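Local coordinates for protein AA9 family lytic polysaccharide monooxygenase D (Myceliophthora thermophila, PDB 5UFV) that oxidatively cleaves glycosidic bonds of crystalline and amorphous polysaccharides such as cellulose at an active-site copper, using O2 or H2O2 and yielding C1-oxidised products, at residues Leu157-Gln162 with Gln167-Cys172; Pro33-Val38 with Thr69-Thr74; Trp83-Pro88 with Ser92-Ser97; Asp64-Thr69 with Tyr151-Glu156. All blocks are in the same frame, centred on the assembly; numbering follows the deposited sequence.

From the N terminus, the first segment met is Pro33-Val38, a loop that contact 2 joins to the end of strand 65-70 at Thr69-Thr74, closing a loop of 30 residues. Contact 4 starts on the same strand, shares Thr69 with contact 2 and reaches forward to Tyr151-Glu156, so these two cross along the chain; contact 4 packs one sheet against the other. Nested inside its long loop, contact 3 closes a short turn after strand 80-86. Contact 1 follows as the hairpin of strands 149-159 and 167-177. It touches contact 2 beside the copper, through Tyr169 against Tyr35, and adjoins contact 4 along strand 149-159, whereas contact 3 lies remote from the metal.

Contact 1. Residues Leu157-Gln162 with Gln167-Cys172; sequences LIALHQ and QFYPEC
Ala159 with Gln167 and Leu157 with Tyr169 are hydrogen-bonded pairs of an antiparallel beta hairpin, and Ile158 with Phe168 is the non-hydrogen-bonded pair between them, its CA atoms 4.5 Å apart. Four backbone bonds make the ladder: Ala159 N to Gln167 O is the shortest at 2.8 Å, Leu157 N to Tyr169 O the straightest at 171°. On one face of the sheet the side chains of Ile158 and Phe168 lie side by side and point the same way. Ile158 CD1 comes within 3.7 Å of Phe168 CE2, while Ile158 CG2 stands over a ring face, displaced toward the rim. On the other face, Ala159 CB meets Tyr169 CE1 obliquely at 4.0 Å, and Leu157 O lies in the plane of the Tyr169 ring, at its edge.

Farther out is the copper site. Tyr169 is a copper ligand together with His75 and the methylated histidine at position 1, and Trp73 packs edge-to-face with its ring. Tyr169 CG sits anti to the carbonyl carbon (chi1 -59°), which carries the phenol back beside Gln167, a residue that by similarity binds O2, as does His161. Gln167 runs extended beyond CG, and its amide oxygen ties the two site residues together: Tyr169 OH donates to Gln167 OE1 over 2.6 Å, approaching from above the amide carbonyl plane, 49° out of it.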
loop_
_atom_site.group_PDB
_atom_site.type_symbol
_atom_site.label_atom_id
_atom_site.label_comp_id
_atom_site.label_asym_id
_atom_site.label_seq_id
_atom_site.Cartn_x
_atom_site.Cartn_y
_atom_site.Cartn_z
ATOM N N LEU A 157 -2.342 -3.081 2.829
ATOM C CA LEU A 157 -2.563 -4.496 3.000
ATOM C C LEU A 157 -4.039 -4.663 3.140
ATOM O O LEU A 157 -4.666 -3.915 3.887
ATOM C CB LEU A 157 -1.928 -5.009 4.287
ATOM C CG LEU A 157 -0.428 -4.795 4.447
ATOM C CD1 LEU A 157 0.046 -5.525 5.692
ATOM C CD2 LEU A 157 0.351 -5.239 3.221
ATOM N N ILE A 158 -4.590 -5.641 2.421
ATOM C CA ILE A 158 -6.010 -5.953 2.480
ATOM C C ILE A 158 -6.139 -7.372 3.010
ATOM O O ILE A 158 -5.833 -8.331 2.298
ATOM C CB ILE A 158 -6.648 -5.873 1.112
ATOM C CG1 ILE A 158 -6.346 -4.536 0.455
ATOM C CG2 ILE A 158 -8.143 -6.046 1.233
ATOM C CD1 ILE A 158 -6.934 -4.440 -0.949
ATOM N N ALA A 159 -6.561 -7.504 4.263
ATOM C CA ALA A 159 -6.746 -8.815 4.844
ATOM C C ALA A 159 -8.104 -9.373 4.402
ATOM O O ALA A 159 -9.115 -8.663 4.365
ATOM C CB ALA A 159 -6.649 -8.764 6.365
ATOM N N LEU A 160 -8.108 -10.655 4.059
ATOM C CA LEU A 160 -9.290 -11.320 3.527
ATOM C C LEU A 160 -9.668 -12.601 4.302
ATOM O O LEU A 160 -10.380 -13.428 3.764
ATOM C CB LEU A 160 -9.039 -11.643 2.045
ATOM C CG LEU A 160 -8.744 -10.444 1.119
ATOM C CD1 LEU A 160 -8.398 -10.890 -0.287
ATOM C CD2 LEU A 160 -9.918 -9.514 1.038
ATOM N N HIS A 161 -9.178 -12.761 5.541
ATOM C CA HIS A 161 -9.496 -13.954 6.340
ATOM C C HIS A 161 -10.995 -14.111 6.530
ATOM O O HIS A 161 -11.480 -15.249 6.487
ATOM C CB HIS A 161 -8.801 -13.947 7.709
ATOM C CG HIS A 161 -9.009 -15.204 8.520
ATOM N ND1 HIS A 161 -9.880 -15.265 9.590
ATOM C CD2 HIS A 161 -8.435 -16.428 8.442
ATOM C CE1 HIS A 161 -9.843 -16.470 10.128
ATOM N NE2 HIS A 161 -8.977 -17.197 9.448
ATOM N N GLN A 162 -11.724 -12.997 6.724
ATOM C CA GLN A 162 -13.194 -13.041 6.971
ATOM C C GLN A 162 -14.010 -13.019 5.689
ATOM O O GLN A 162 -14.108 -11.980 5.041
ATOM C CB GLN A 162 -13.702 -11.840 7.821
ATOM C CG GLN A 162 -13.305 -11.779 9.291
ATOM C CD GLN A 162 -13.765 -12.996 10.087
ATOM O OE1 GLN A 162 -14.966 -13.297 10.162
ATOM N NE2 GLN A 162 -12.799 -13.713 10.685
ATOM N N GLN A 167 -10.746 -5.962 4.951
ATOM C CA GLN A 167 -10.167 -5.129 5.972
ATOM C C GLN A 167 -8.947 -4.499 5.351
ATOM O O GLN A 167 -7.991 -5.193 5.092
ATOM C CB GLN A 167 -9.690 -5.969 7.130
ATOM C CG GLN A 167 -10.764 -6.617 7.972
ATOM C CD GLN A 167 -10.160 -7.348 9.161
ATOM O OE1 GLN A 167 -8.948 -7.435 9.290
ATOM N NE2 GLN A 167 -10.994 -7.871 10.026
ATOM N N PHE A 168 -8.990 -3.187 5.142
ATOM C CA PHE A 168 -7.914 -2.424 4.550
ATOM C C PHE A 168 -7.070 -1.742 5.620
ATOM O O PHE A 168 -7.601 -1.208 6.573
ATOM C CB PHE A 168 -8.494 -1.346 3.671
ATOM C CG PHE A 168 -9.409 -1.854 2.575
ATOM C CD1 PHE A 168 -10.755 -2.080 2.812
ATOM C CD2 PHE A 168 -8.933 -2.010 1.272
ATOM C CE1 PHE A 168 -11.591 -2.499 1.788
ATOM C CE2 PHE A 168 -9.773 -2.430 0.244
ATOM C CZ PHE A 168 -11.102 -2.678 0.503
ATOM N N TYR A 169 -5.752 -1.761 5.447
ATOM C CA TYR A 169 -4.818 -1.159 6.393
ATOM C C TYR A 169 -3.817 -0.352 5.583
ATOM O O TYR A 169 -2.882 -0.940 5.047
ATOM C CB TYR A 169 -4.063 -2.247 7.169
ATOM C CG TYR A 169 -4.942 -3.195 7.952
ATOM C CD1 TYR A 169 -5.560 -4.281 7.342
ATOM C CD2 TYR A 169 -5.122 -3.014 9.305
ATOM C CE1 TYR A 169 -6.334 -5.154 8.077
ATOM C CE2 TYR A 169 -5.904 -3.868 10.052
ATOM C CZ TYR A 169 -6.501 -4.932 9.438
ATOM O OH TYR A 169 -7.268 -5.749 10.229
ATOM N N PRO A 170 -4.025 0.984 5.466
ATOM C CA PRO A 170 -3.171 1.833 4.641
ATOM C C PRO A 170 -2.429 2.910 5.412
ATOM O O PRO A 170 -2.900 3.353 6.454
ATOM C CB PRO A 170 -4.189 2.518 3.740
ATOM C CG PRO A 170 -5.347 2.755 4.677
ATOM C CD PRO A 170 -5.331 1.638 5.697
ATOM N N GLU A 171 -1.286 3.346 4.879
ATOM C CA GLU A 171 -0.543 4.490 5.412
ATOM C C GLU A 171 0.174 5.183 4.256
ATOM O O GLU A 171 0.509 4.514 3.275
ATOM C CB GLU A 171 0.485 4.039 6.450
ATOM C CG GLU A 171 -0.034 3.856 7.871
ATOM C CD GLU A 171 -0.592 2.470 8.152
ATOM O OE1 GLU A 171 -0.096 1.473 7.600
ATOM O OE2 GLU A 171 -1.536 2.372 8.956
ATOM N N CYS A 172 0.385 6.503 4.389
ATOM C CA CYS A 172 1.110 7.354 3.413
ATOM C C CYS A 172 2.341 8.023 4.033
ATOM O O CYS A 172 2.346 8.358 5.238
ATOM C CB CYS A 172 0.216 8.456 2.816
ATOM S SG CYS A 172 -1.288 7.746 2.134
#

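Contact 2. Residues Pro33-Val38 with Thr69-Thr74; sequences PDYNPV and TWAQWT
Tyr35 reaches across to Gln72 with the outer end of its ring, and this is the compact part of an otherwise thin contact. Tyr35 CE2 lies 3.9 Å from Gln72 CB, and Tyr35 OH lies 3.8 Å from Gln72 CG, so the aliphatic stem of the glutamine rests obliquely against the phenol. Ala71 CB is a more distant neighbour of the hydroxyl. The ring gets there because Tyr35 CG is anti to its carbonyl carbon (chi1 -74°) and the CB atom already points at the other segment. It also packs edge-to-face with Phe20 and touches Thr5 and Ala3.

Looseness shows in the numbers: the backbones stay apart, with 9.1 Å between the CA atoms of Tyr35 and Gln72, and the two segments bury just 96 Å² together. Gln72 is exposed; its chain bends at chi2 (-56°) and leads the amide away from the tyrosine. No direct hydrogen bond joins the two segments; a water accepts from Gln72 N at 2.7 Å and makes a weak bond with Tyr35 OH at 3.1 Å. Behind Tyr35 the loop is shaped by an Asx turn, Asn36 N donating to Asp34 OD1 over 3.0 Å. With the Tyr35 side chain about 7 Å from the copper, the arrangement is a weakly water-bridged meeting of the 33-38 loop with the chain that follows Trp70, close to the metal site of an AA9 monooxygenase.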
loop_
_atom_site.group_PDB
_atom_site.type_symbol
_atom_site.label_atom_id
_atom_site.label_comp_id
_atom_site.label_asym_id
_atom_site.label_seq_id
_atom_site.Cartn_x
_atom_site.Cartn_y
_atom_site.Cartn_z
ATOM N N PRO A 33 -4.258 6.467 13.166
ATOM C CA PRO A 33 -4.800 6.526 14.531
ATOM C C PRO A 33 -4.443 5.314 15.405
ATOM O O PRO A 33 -4.306 5.444 16.624
ATOM C CB PRO A 33 -6.322 6.580 14.295
ATOM C CG PRO A 33 -6.540 5.788 13.045
ATOM C CD PRO A 33 -5.260 5.936 12.211
ATOM N N ASP A 34 -4.311 4.149 14.784
ATOM C CA ASP A 34 -4.148 2.896 15.519
ATOM C C ASP A 34 -4.118 1.785 14.480
ATOM O O ASP A 34 -3.964 2.053 13.292
ATOM C CB ASP A 34 -5.271 2.712 16.557
ATOM C CG ASP A 34 -6.683 2.815 15.932
ATOM O OD1 ASP A 34 -6.891 2.277 14.781
ATOM O OD2 ASP A 34 -7.570 3.453 16.581
ATOM N N TYR A 35 -4.262 0.545 14.916
ATOM C CA TYR A 35 -4.147 -0.602 14.027
ATOM C C TYR A 35 -5.470 -1.156 13.494
ATOM O O TYR A 35 -5.482 -2.219 12.879
ATOM C CB TYR A 35 -3.444 -1.748 14.749
ATOM C CG TYR A 35 -1.949 -1.649 14.968
ATOM C CD1 TYR A 35 -1.160 -0.712 14.320
ATOM C CD2 TYR A 35 -1.326 -2.571 15.816
ATOM C CE1 TYR A 35 0.213 -0.668 14.544
ATOM C CE2 TYR A 35 0.022 -2.556 16.026
ATOM C CZ TYR A 35 0.801 -1.609 15.408
ATOM O OH TYR A 35 2.160 -1.630 15.647
ATOM N N ASN A 36 -6.571 -0.466 13.712
ATOM C CA ASN A 36 -7.879 -0.964 13.257
ATOM C C ASN A 36 -8.037 -0.824 11.769
ATOM O O ASN A 36 -7.576 0.131 11.183
ATOM C CB ASN A 36 -9.038 -0.207 13.898
ATOM C CG ASN A 36 -9.110 -0.402 15.397
ATOM O OD1 ASN A 36 -8.696 -1.421 15.929
ATOM N ND2 ASN A 36 -9.648 0.581 16.082
ATOM N N PRO A 37 -8.723 -1.778 11.162
ATOM C CA PRO A 37 -8.934 -1.735 9.729
ATOM C C PRO A 37 -9.923 -0.652 9.301
ATOM O O PRO A 37 -10.757 -0.224 10.088
ATOM C CB PRO A 37 -9.517 -3.125 9.439
ATOM C CG PRO A 37 -10.249 -3.479 10.703
ATOM C CD PRO A 37 -9.352 -2.962 11.786
ATOM N N VAL A 38 -9.797 -0.219 8.052
ATOM C CA VAL A 38 -10.859 0.494 7.361
ATOM C C VAL A 38 -11.699 -0.634 6.780
ATOM O O VAL A 38 -11.140 -1.588 6.215
ATOM C CB VAL A 38 -10.300 1.415 6.255
ATOM C CG1 VAL A 38 -11.409 2.040 5.423
ATOM C CG2 VAL A 38 -9.414 2.501 6.858
ATOM N N THR A 69 8.367 -1.152 6.986
ATOM C CA THR A 69 8.369 -2.152 8.044
ATOM C C THR A 69 7.091 -2.113 8.875
ATOM O O THR A 69 6.603 -1.060 9.230
ATOM C CB THR A 69 9.590 -1.969 8.969
ATOM O OG1 THR A 69 10.768 -2.112 8.191
ATOM C CG2 THR A 69 9.654 -3.055 10.059
ATOM N N TRP A 70 6.561 -3.286 9.177
ATOM C CA TRP A 70 5.374 -3.424 9.981
ATOM C C TRP A 70 5.871 -3.986 11.273
ATOM O O TRP A 70 6.309 -5.153 11.312
ATOM C CB TRP A 70 4.410 -4.432 9.366
ATOM C CG TRP A 70 3.556 -3.875 8.291
ATOM C CD1 TRP A 70 2.280 -3.424 8.426
ATOM C CD2 TRP A 70 3.895 -3.725 6.907
ATOM N NE1 TRP A 70 1.803 -2.982 7.210
ATOM C CE2 TRP A 70 2.788 -3.157 6.264
ATOM C CE3 TRP A 70 5.021 -4.036 6.142
ATOM C CZ2 TRP A 70 2.785 -2.884 4.886
ATOM C CZ3 TRP A 70 5.019 -3.755 4.792
ATOM C CH2 TRP A 70 3.908 -3.193 4.177
ATOM N N ALA A 71 5.824 -3.176 12.325
ATOM C CA ALA A 71 6.208 -3.656 13.619
ATOM C C ALA A 71 5.394 -4.869 14.045
ATOM O O ALA A 71 5.912 -5.723 14.752
ATOM C CB ALA A 71 6.088 -2.555 14.642
ATOM N N GLN A 72 4.132 -4.924 13.622
ATOM C CA GLN A 72 3.194 -6.019 13.950
ATOM C C GLN A 72 2.323 -6.261 12.731
ATOM O O GLN A 72 1.977 -5.322 12.025
ATOM C CB GLN A 72 2.229 -5.671 15.103
ATOM C CG GLN A 72 2.839 -5.318 16.469
ATOM C CD GLN A 72 3.777 -6.377 17.093
ATOM O OE1 GLN A 72 4.656 -6.053 17.937
ATOM N NE2 GLN A 72 3.575 -7.652 16.713
ATOM N N TRP A 73 1.969 -7.519 12.488
ATOM C CA TRP A 73 1.035 -7.866 11.442
ATOM C C TRP A 73 0.530 -9.281 11.637
ATOM O O TRP A 73 1.312 -10.208 11.748
ATOM C CB TRP A 73 1.677 -7.781 10.065
ATOM C CG TRP A 73 0.673 -8.135 9.046
ATOM C CD1 TRP A 73 0.652 -9.235 8.249
ATOM C CD2 TRP A 73 -0.521 -7.423 8.783
ATOM N NE1 TRP A 73 -0.481 -9.231 7.468
ATOM C CE2 TRP A 73 -1.212 -8.123 7.774
ATOM C CE3 TRP A 73 -1.063 -6.237 9.283
ATOM C CZ2 TRP A 73 -2.407 -7.686 7.258
ATOM C CZ3 TRP A 73 -2.247 -5.793 8.768
ATOM C CH2 TRP A 73 -2.915 -6.515 7.760
ATOM N N THR A 74 -0.774 -9.463 11.603
ATOM C CA THR A 74 -1.335 -10.716 12.038
ATOM C C THR A 74 -1.973 -11.590 10.953
ATOM O O THR A 74 -2.188 -12.758 11.207
ATOM C CB THR A 74 -2.323 -10.499 13.205
ATOM O OG1 THR A 74 -3.478 -9.781 12.767
ATOM C CG2 THR A 74 -1.654 -9.724 14.318
HETATM O O HOH W 1 2.849 -2.661 12.860
#

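Contact 3. Residues Trp83-Pro88 with Ser92-Ser97; sequences WMYKCP and SSCDGS
Tyr85 lays its ring in the hollow between Gly96 and Cys94, and Cys94 is tied back to Cys87 by a disulfide. Gly96 CA is the bump on the ring: it stands 3.8 Å from the centroid of Tyr85 and 21° off the normal, a CH-pi contact displaced toward the rim. The positive phi of Gly96 favours glycine, and the peptide after Gly96 runs along the same ring face. Cys94 SG fills the oblique flank, 3.8 Å from Tyr85 CE1. At the far end Tyr85 OH donates to Ser97 O over 2.5 Å, in the carbonyl plane and on a lone pair. The torsion that sets the ring over the loop has CG anti to the backbone N (chi1 177°). A leucine here would probably leave Ser97 O without its phenol donor and open a gap over Gly96. Ser97 is itself held by Asp95: its N and OG both donate to Asp95 OD1 from the same face of the carboxylate, the former completing an Asx turn. With the 2.1 Å bond of Cys87 SG to Cys94 SG, the whole is a disulfide-closed loop between strands 80-86 and 101-107, packed against the ring of Tyr85, near the C-terminal end of the first strand.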
loop_
_atom_site.group_PDB
_atom_site.type_symbol
_atom_site.label_atom_id
_atom_site.label_comp_id
_atom_site.label_asym_id
_atom_site.label_seq_id
_atom_site.Cartn_x
_atom_site.Cartn_y
_atom_site.Cartn_z
ATOM N N TRP A 83 1.491 2.094 -3.775
ATOM C CA TRP A 83 1.113 3.079 -4.750
ATOM C C TRP A 83 1.892 4.339 -4.551
ATOM O O TRP A 83 2.436 4.586 -3.501
ATOM C CB TRP A 83 -0.331 3.507 -4.561
ATOM C CG TRP A 83 -1.394 2.453 -4.470
ATOM C CD1 TRP A 83 -1.595 1.562 -3.452
ATOM C CD2 TRP A 83 -2.470 2.252 -5.394
ATOM N NE1 TRP A 83 -2.705 0.784 -3.714
ATOM C CE2 TRP A 83 -3.263 1.194 -4.893
ATOM C CE3 TRP A 83 -2.838 2.860 -6.597
ATOM C CZ2 TRP A 83 -4.395 0.746 -5.540
ATOM C CZ3 TRP A 83 -3.971 2.406 -7.246
ATOM C CH2 TRP A 83 -4.738 1.369 -6.716
ATOM N N MET A 84 1.847 5.186 -5.561
ATOM C CA MET A 84 2.446 6.491 -5.517
ATOM C C MET A 84 1.500 7.495 -6.137
ATOM O O MET A 84 0.542 7.140 -6.804
ATOM C CB MET A 84 3.793 6.500 -6.257
ATOM C CG MET A 84 4.895 5.827 -5.479
ATOM S SD MET A 84 6.562 5.932 -6.191
ATOM C CE MET A 84 7.093 7.568 -5.671
ATOM N N TYR A 85 1.796 8.764 -5.917
ATOM C CA TYR A 85 0.903 9.832 -6.299
ATOM C C TYR A 85 1.744 11.073 -6.443
ATOM O O TYR A 85 2.448 11.460 -5.512
ATOM C CB TYR A 85 -0.173 10.022 -5.220
ATOM C CG TYR A 85 -1.122 11.154 -5.470
ATOM C CD1 TYR A 85 -0.726 12.479 -5.301
ATOM C CD2 TYR A 85 -2.416 10.908 -5.845
ATOM C CE1 TYR A 85 -1.593 13.529 -5.536
ATOM C CE2 TYR A 85 -3.301 11.944 -6.066
ATOM C CZ TYR A 85 -2.886 13.260 -5.913
ATOM O OH TYR A 85 -3.790 14.275 -6.140
ATOM N N LYS A 86 1.649 11.684 -7.614
ATOM C CA LYS A 86 2.398 12.880 -7.924
ATOM C C LYS A 86 1.704 14.125 -7.382
ATOM O O LYS A 86 0.690 14.550 -7.922
ATOM C CB LYS A 86 2.554 12.995 -9.438
ATOM C CG LYS A 86 3.270 14.252 -9.910
ATOM C CD LYS A 86 4.766 14.091 -9.890
ATOM C CE LYS A 86 5.486 15.430 -9.996
ATOM N NZ LYS A 86 5.283 16.062 -11.315
ATOM N N CYS A 87 2.268 14.721 -6.340
ATOM C CA CYS A 87 1.742 15.967 -5.818
ATOM C C CYS A 87 1.889 17.090 -6.867
ATOM O O CYS A 87 2.960 17.280 -7.422
ATOM C CB CYS A 87 2.442 16.364 -4.495
ATOM S SG CYS A 87 2.064 15.295 -3.081
ATOM N N PRO A 88 0.807 17.842 -7.124
ATOM C CA PRO A 88 0.871 18.960 -8.071
ATOM C C PRO A 88 1.933 19.975 -7.709
ATOM O O PRO A 88 2.590 20.508 -8.603
ATOM C CB PRO A 88 -0.518 19.618 -7.963
ATOM C CG PRO A 88 -1.404 18.621 -7.302
ATOM C CD PRO A 88 -0.527 17.705 -6.494
ATOM N N SER A 92 2.396 20.237 1.303
ATOM C CA SER A 92 1.390 20.756 2.215
ATOM C C SER A 92 0.028 20.943 1.571
ATOM O O SER A 92 -0.981 20.930 2.276
ATOM C CB SER A 92 1.849 22.076 2.826
ATOM O OG SER A 92 3.145 21.932 3.372
ATOM N N SER A 93 -0.025 21.123 0.252
ATOM C CA SER A 93 -1.331 21.355 -0.398
ATOM C C SER A 93 -1.810 20.102 -1.126
ATOM O O SER A 93 -2.810 20.119 -1.822
ATOM C CB SER A 93 -1.293 22.583 -1.319
ATOM O OG SER A 93 -0.163 22.545 -2.139
ATOM N N CYS A 94 -1.099 19.006 -0.912
ATOM C CA CYS A 94 -1.408 17.712 -1.497
ATOM C C CYS A 94 -2.332 16.980 -0.511
ATOM O O CYS A 94 -1.929 16.722 0.625
ATOM C CB CYS A 94 -0.092 16.958 -1.639
ATOM S SG CYS A 94 -0.028 15.539 -2.744
ATOM N N ASP A 95 -3.564 16.691 -0.935
ATOM C CA ASP A 95 -4.493 15.831 -0.176
ATOM C C ASP A 95 -4.658 14.401 -0.773
ATOM O O ASP A 95 -5.330 13.549 -0.189
ATOM C CB ASP A 95 -5.870 16.502 -0.069
ATOM C CG ASP A 95 -6.400 17.011 -1.426
ATOM O OD1 ASP A 95 -6.039 16.431 -2.479
ATOM O OD2 ASP A 95 -7.181 18.001 -1.444
ATOM N N GLY A 96 -4.067 14.154 -1.936
ATOM C CA GLY A 96 -4.093 12.840 -2.560
ATOM C C GLY A 96 -5.361 12.598 -3.328
ATOM O O GLY A 96 -5.748 11.438 -3.578
ATOM N N SER A 97 -6.024 13.680 -3.719
ATOM C CA SER A 97 -7.362 13.550 -4.319
ATOM C C SER A 97 -7.268 13.445 -5.818
ATOM O O SER A 97 -6.247 13.797 -6.414
ATOM C CB SER A 97 -8.238 14.741 -3.973
ATOM O OG SER A 97 -7.661 15.908 -4.529
#

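Contact 4. Residues Asp64-Thr69 with Tyr151-Glu156; sequences DTITAT and YLVRHE
Strands 65-69 and 151-156 pass face to face, their axes 9.6 Å apart at closest approach and 45° apart in direction. That spacing, with no hydrogen bond running directly between them, marks the two layers of a beta sandwich, the AA9 core: the first strand belongs to the four-stranded antiparallel sheet, the second to the mixed sheet.

Ala68 and His155 make the closest meeting. Ala68 CB lies 3.7 Å from the centroid of the imidazole and 16° off its normal, a CH-pi contact, with His155 NE2 the nearest ring atom. Ile66 comes from another direction: its CG2 branch sits near the ring plane at the edge, 4.1 Å from His155 CE1, while its CD1 reaches to 4.3 Å from Val153 CG2. The ring swings out this way because His155 CG is anti to the carbonyl carbon (chi1 -69°), and Val4 and Val82 pack round it as well. A water in the ring plane lies 3.0 Å from His155 NE2 and is hydrogen-bonded to it; the same water donates to Ile66 O, a bridge that probably helps to fix the ring's rotation. A leucine in its place would probably leave that water without its ring partner and Ala68 CB without a flat surface to rest on.

Arg154 and Glu156 point to the opposite face of their strand, where Trp83 NE1 and Tyr196 OH also bond to the glutamate. There the guanidinium grips both carboxylate oxygens end-on, Arg154 NH1 to Glu156 OE1 at 2.7 Å and Arg154 NH2 to Glu156 OE2 at 3.1 Å, each from above the carboxylate plane.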
loop_
_atom_site.group_PDB
_atom_site.type_symbol
_atom_site.label_atom_id
_atom_site.label_comp_id
_atom_site.label_asym_id
_atom_site.label_seq_id
_atom_site.Cartn_x
_atom_site.Cartn_y
_atom_site.Cartn_z
ATOM N N ASP A 64 15.738 3.645 -6.878
ATOM C CA ASP A 64 16.024 3.437 -5.467
ATOM C C ASP A 64 14.941 2.593 -4.807
ATOM O O ASP A 64 13.794 2.537 -5.262
ATOM C CB ASP A 64 16.175 4.768 -4.723
ATOM C CG ASP A 64 17.546 5.442 -4.969
ATOM O OD1 ASP A 64 18.543 4.729 -5.272
ATOM O OD2 ASP A 64 17.630 6.692 -4.819
ATOM N N THR A 65 15.330 1.931 -3.727
ATOM C CA THR A 65 14.454 1.020 -3.008
ATOM C C THR A 65 13.671 1.751 -1.878
ATOM O O THR A 65 14.247 2.535 -1.095
ATOM C CB THR A 65 15.290 -0.169 -2.463
ATOM O OG1 THR A 65 15.658 -1.014 -3.559
ATOM C CG2 THR A 65 14.508 -0.998 -1.463
ATOM N N ILE A 66 12.356 1.498 -1.839
ATOM C CA ILE A 66 11.482 1.862 -0.718
ATOM C C ILE A 66 11.116 0.618 0.080
ATOM O O ILE A 66 10.441 -0.268 -0.427
ATOM C CB ILE A 66 10.178 2.523 -1.200
ATOM C CG1 ILE A 66 10.509 3.827 -1.912
ATOM C CG2 ILE A 66 9.272 2.813 -0.018
ATOM C CD1 ILE A 66 9.318 4.521 -2.527
ATOM N N THR A 67 11.564 0.565 1.323
ATOM C CA THR A 67 11.258 -0.526 2.209
ATOM C C THR A 67 10.406 -0.010 3.359
ATOM O O THR A 67 10.809 0.923 4.041
ATOM C CB THR A 67 12.536 -1.076 2.814
ATOM O OG1 THR A 67 13.385 -1.555 1.774
ATOM C CG2 THR A 67 12.229 -2.205 3.807
ATOM N N ALA A 68 9.241 -0.625 3.576
ATOM C CA ALA A 68 8.377 -0.328 4.704
ATOM C C ALA A 68 8.395 -1.482 5.703
ATOM O O ALA A 68 8.427 -2.654 5.310
ATOM C CB ALA A 68 6.976 -0.116 4.200
ATOM N N THR A 69 8.367 -1.152 6.986
ATOM C CA THR A 69 8.369 -2.152 8.044
ATOM C C THR A 69 7.091 -2.113 8.875
ATOM O O THR A 69 6.603 -1.060 9.230
ATOM C CB THR A 69 9.590 -1.969 8.969
ATOM O OG1 THR A 69 10.768 -2.112 8.191
ATOM C CG2 THR A 69 9.654 -3.055 10.059
ATOM N N TYR A 151 6.216 13.350 -4.125
ATOM C CA TYR A 151 5.276 12.242 -4.243
ATOM C C TYR A 151 4.876 11.696 -2.889
ATOM O O TYR A 151 5.670 11.679 -1.958
ATOM C CB TYR A 151 5.880 11.070 -5.014
ATOM C CG TYR A 151 6.061 11.222 -6.505
ATOM C CD1 TYR A 151 7.209 11.807 -7.018
ATOM C CD2 TYR A 151 5.145 10.695 -7.393
ATOM C CE1 TYR A 151 7.415 11.919 -8.382
ATOM C CE2 TYR A 151 5.330 10.801 -8.777
ATOM C CZ TYR A 151 6.473 11.412 -9.274
ATOM O OH TYR A 151 6.700 11.539 -10.642
ATOM N N LEU A 152 3.655 11.186 -2.811
ATOM C CA LEU A 152 3.251 10.347 -1.689
ATOM C C LEU A 152 3.450 8.916 -2.116
ATOM O O LEU A 152 3.342 8.591 -3.292
ATOM C CB LEU A 152 1.795 10.550 -1.337
ATOM C CG LEU A 152 1.311 11.993 -1.224
ATOM C CD1 LEU A 152 -0.168 11.986 -0.881
ATOM C CD2 LEU A 152 2.103 12.746 -0.176
ATOM N N VAL A 153 3.760 8.064 -1.157
ATOM C CA VAL A 153 3.811 6.640 -1.412
ATOM C C VAL A 153 2.862 6.015 -0.425
ATOM O O VAL A 153 2.850 6.437 0.706
ATOM C CB VAL A 153 5.208 6.076 -1.199
ATOM C CG1 VAL A 153 5.742 6.434 0.184
ATOM C CG2 VAL A 153 5.194 4.564 -1.397
ATOM N N ARG A 154 2.067 5.029 -0.841
ATOM C CA ARG A 154 1.000 4.468 0.013
ATOM C C ARG A 154 1.105 2.952 0.069
ATOM O O ARG A 154 1.094 2.283 -0.982
ATOM C CB ARG A 154 -0.373 4.883 -0.542
ATOM C CG ARG A 154 -1.582 4.187 0.051
ATOM C CD ARG A 154 -2.833 4.783 -0.567
ATOM N NE ARG A 154 -4.031 4.152 -0.035
ATOM C CZ ARG A 154 -4.452 2.928 -0.376
ATOM N NH1 ARG A 154 -3.789 2.203 -1.302
ATOM N NH2 ARG A 154 -5.548 2.430 0.210
ATOM N N HIS A 155 1.206 2.404 1.280
ATOM C CA HIS A 155 1.249 0.958 1.454
ATOM C C HIS A 155 -0.079 0.526 1.941
ATOM O O HIS A 155 -0.639 1.174 2.802
ATOM C CB HIS A 155 2.328 0.534 2.448
ATOM C CG HIS A 155 3.709 0.745 1.929
ATOM N ND1 HIS A 155 4.306 1.987 1.892
ATOM C CD2 HIS A 155 4.581 -0.107 1.345
ATOM C CE1 HIS A 155 5.501 1.885 1.340
ATOM N NE2 HIS A 155 5.688 0.628 0.995
ATOM N N GLU A 156 -0.578 -0.575 1.394
ATOM C CA GLU A 156 -1.899 -1.033 1.695
ATOM C C GLU A 156 -1.858 -2.528 1.713
ATOM O O GLU A 156 -1.382 -3.158 0.753
ATOM C CB GLU A 156 -2.886 -0.543 0.634
ATOM C CG GLU A 156 -4.318 -1.068 0.742
ATOM C CD GLU A 156 -5.220 -0.604 -0.425
ATOM O OE1 GLU A 156 -4.706 -0.364 -1.555
ATOM O OE2 GLU A 156 -6.458 -0.453 -0.223
HETATM O O HOH W 2 7.567 -1.198 -0.496
#